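Local coordinates for protein succinate-semialdehyde dehydrogenase (Synechococcus sp., PDB 4IT9) that probably oxidises succinate semialdehyde to succinate with a nicotinamide cofactor, as a member of the aldehyde dehydrogenase family, at residues 48-53 with 146-151. Sequence-based numbering, arbitrary orientation.
Sequences QRRQWL and ALMAGN. With EDO (1,2-ethanediol), chain P; EDO (1,2-ethanediol), chain J.
R49 reaches from helix 46-62 to the C-terminal end of helix 137-148, where its NH1 donates a hydrogen bond to M148 O (3.0 Å, N-H...O angle 157°). The carbonyl oxygen lies near the guanidinium plane, but the donor stands 39° out of the carbonyl plane and so does not follow a lone pair. G150 CA lies over one face of the guanidinium, 3.6 Å above its plane and offset toward the rim. R49 NH1 and G150 N, 3.4 Å apart, are both donors and do not bond; the glycine N-H is turned back to L147 O. That bond, a second from N151 N to A146 O (3.1 Å), and the positive phi of G150 define a Schellman motif. The arginine's charge, held at M148 O, would probably complement the helix dipole here. Helix 137-148 links parallel strands 115-129 and 152-156 in a beta-alpha-beta crossover, and helix 46-62 packs on its end. M148 packs against helix 46-62: a bend at chi2 (65°) returns its thioether toward the partner, setting SD 3.9 Å from R49 CB and CE 3.8 Å from R50 NH1. L53 CD2 meets M148 CB at 4.2 Å, the two side chains crossing at about a right angle. With R49 replaced by an alanine, M148 O would probably lose this donor and a gap would open above G150. In the next shell, T44 OG1 accepts from R49 NE and F46 makes a cation-pi contact with the guanidinium, while a salt bridge from R50 NH1 to E101 OE1 and a hydrogen bond from R50 NE to A97 O position R50. An ethanediol, probably from the crystallisation liquor, takes a weak hydrogen bond from R49 NH2.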
loop_
_atom_site.group_PDB
_atom_site.type_symbol
_atom_site.label_atom_id
_atom_site.label_comp_id
_atom_site.label_asym_id
_atom_site.label_seq_id
_atom_site.Cartn_x
_atom_site.Cartn_y
_atom_site.Cartn_z
ATOM N N GLN A 48 3.099 8.233 -27.229
ATOM C CA GLN A 48 2.676 9.598 -26.938
ATOM C C GLN A 48 3.103 10.041 -25.547
ATOM O O GLN A 48 3.622 11.144 -25.379
ATOM C CB GLN A 48 1.161 9.740 -27.080
ATOM C CG GLN A 48 0.698 9.901 -28.513
ATOM C CD GLN A 48 -0.410 8.934 -28.891
ATOM O OE1 GLN A 48 -1.335 8.673 -28.109
ATOM N NE2 GLN A 48 -0.319 8.384 -30.098
ATOM N N ARG A 49 2.866 9.197 -24.548
ATOM C CA ARG A 49 3.239 9.544 -23.172
ATOM C C ARG A 49 4.733 9.791 -23.053
ATOM O O ARG A 49 5.173 10.727 -22.383
ATOM C CB ARG A 49 2.832 8.424 -22.207
ATOM C CG ARG A 49 1.357 8.123 -22.225
ATOM C CD ARG A 49 1.052 6.914 -21.370
ATOM N NE ARG A 49 -0.287 6.397 -21.653
ATOM C CZ ARG A 49 -0.766 5.273 -21.132
ATOM N NH1 ARG A 49 -0.019 4.570 -20.302
ATOM N NH2 ARG A 49 -1.991 4.855 -21.436
ATOM N N ARG A 50 5.510 8.950 -23.725
ATOM C CA ARG A 50 6.961 9.059 -23.709
ATOM C C ARG A 50 7.420 10.346 -24.387
ATOM O O ARG A 50 8.328 11.004 -23.899
ATOM C CB ARG A 50 7.576 7.837 -24.401
ATOM C CG ARG A 50 9.084 7.858 -24.561
ATOM C CD ARG A 50 9.556 6.622 -25.322
ATOM N NE ARG A 50 9.145 5.382 -24.656
ATOM C CZ ARG A 50 8.245 4.528 -25.139
ATOM N NH1 ARG A 50 7.937 3.426 -24.456
ATOM N NH2 ARG A 50 7.655 4.773 -26.306
ATOM N N GLN A 51 6.780 10.707 -25.495
ATOM C CA GLN A 51 7.104 11.963 -26.185
ATOM C C GLN A 51 6.904 13.170 -25.277
ATOM O O GLN A 51 7.781 14.034 -25.159
ATOM C CB GLN A 51 6.222 12.134 -27.419
ATOM C CG GLN A 51 6.415 13.487 -28.105
ATOM C CD GLN A 51 5.286 13.826 -29.052
ATOM O OE1 GLN A 51 4.406 13.002 -29.309
ATOM N NE2 GLN A 51 5.298 15.052 -29.576
ATOM N N TRP A 52 5.744 13.230 -24.633
ATOM C CA TRP A 52 5.445 14.335 -23.734
ATOM C C TRP A 52 6.377 14.361 -22.521
ATOM O O TRP A 52 6.841 15.429 -22.110
ATOM C CB TRP A 52 3.960 14.313 -23.335
ATOM C CG TRP A 52 3.040 14.377 -24.540
ATOM C CD1 TRP A 52 3.245 15.098 -25.688
ATOM C CD2 TRP A 52 1.799 13.685 -24.724
ATOM N NE1 TRP A 52 2.202 14.899 -26.567
ATOM C CE2 TRP A 52 1.300 14.034 -25.997
ATOM C CE3 TRP A 52 1.052 12.798 -23.933
ATOM C CZ2 TRP A 52 0.094 13.534 -26.504
ATOM C CZ3 TRP A 52 -0.148 12.304 -24.436
ATOM C CH2 TRP A 52 -0.610 12.669 -25.709
ATOM N N LEU A 53 6.678 13.189 -21.965
ATOM C CA LEU A 53 7.600 13.100 -20.836
ATOM C C LEU A 53 9.006 13.551 -21.221
ATOM O O LEU A 53 9.669 14.264 -20.465
ATOM C CB LEU A 53 7.637 11.658 -20.311
ATOM C CG LEU A 53 8.005 11.481 -18.850
ATOM C CD1 LEU A 53 7.233 12.483 -18.000
ATOM C CD2 LEU A 53 7.694 10.053 -18.416
ATOM N N ALA A 146 3.556 8.413 -12.822
ATOM C CA ALA A 146 2.103 8.509 -12.854
ATOM C C ALA A 146 1.601 8.705 -14.267
ATOM O O ALA A 146 0.672 8.028 -14.713
ATOM C CB ALA A 146 1.610 9.630 -11.955
ATOM N N LEU A 147 2.223 9.632 -14.981
ATOM C CA LEU A 147 1.754 9.963 -16.311
ATOM C C LEU A 147 2.171 8.887 -17.300
ATOM O O LEU A 147 1.429 8.579 -18.223
ATOM C CB LEU A 147 2.247 11.348 -16.739
ATOM C CG LEU A 147 1.855 12.484 -15.786
ATOM C CD1 LEU A 147 2.055 13.864 -16.409
ATOM C CD2 LEU A 147 0.447 12.351 -15.216
ATOM N N MET A 148 3.339 8.282 -17.105
ATOM C CA MET A 148 3.734 7.205 -18.017
ATOM C C MET A 148 2.793 6.009 -17.878
ATOM O O MET A 148 2.543 5.291 -18.845
ATOM C CB MET A 148 5.195 6.783 -17.803
ATOM C CG MET A 148 5.728 5.865 -18.911
ATOM S SD MET A 148 5.831 6.636 -20.553
ATOM C CE MET A 148 6.669 5.315 -21.447
ATOM N N ALA A 149 2.243 5.812 -16.679
ATOM C CA ALA A 149 1.344 4.691 -16.433
ATOM C C ALA A 149 -0.076 4.947 -16.923
ATOM O O ALA A 149 -0.884 4.031 -16.943
ATOM C CB ALA A 149 1.328 4.324 -14.950
ATOM N N GLY A 150 -0.387 6.190 -17.279
ATOM C CA GLY A 150 -1.710 6.504 -17.795
ATOM C C GLY A 150 -2.678 7.048 -16.761
ATOM O O GLY A 150 -3.869 7.222 -17.045
ATOM N N ASN A 151 -2.177 7.311 -15.561
ATOM C CA ASN A 151 -2.967 8.016 -14.555
ATOM C C ASN A 151 -3.017 9.495 -14.887
ATOM O O ASN A 151 -2.226 9.990 -15.700
ATOM C CB ASN A 151 -2.327 7.876 -13.176
ATOM C CG ASN A 151 -2.459 6.472 -12.594
ATOM O OD1 ASN A 151 -3.540 5.889 -12.563
ATOM N ND2 ASN A 151 -1.351 5.940 -12.112
HETATM C C1 EDO P . -0.509 1.449 -18.832
HETATM O O1 EDO P . -0.503 1.277 -17.410
HETATM C C2 EDO P . -1.699 2.302 -19.230
HETATM O O2 EDO P . -2.343 1.815 -20.407
HETATM C C1 EDO J . 1.795 4.103 -10.740
HETATM O O1 EDO J . 2.524 4.011 -9.506
HETATM C C2 EDO J . 2.046 5.488 -11.308
HETATM O O2 EDO J . 1.369 6.478 -10.506
#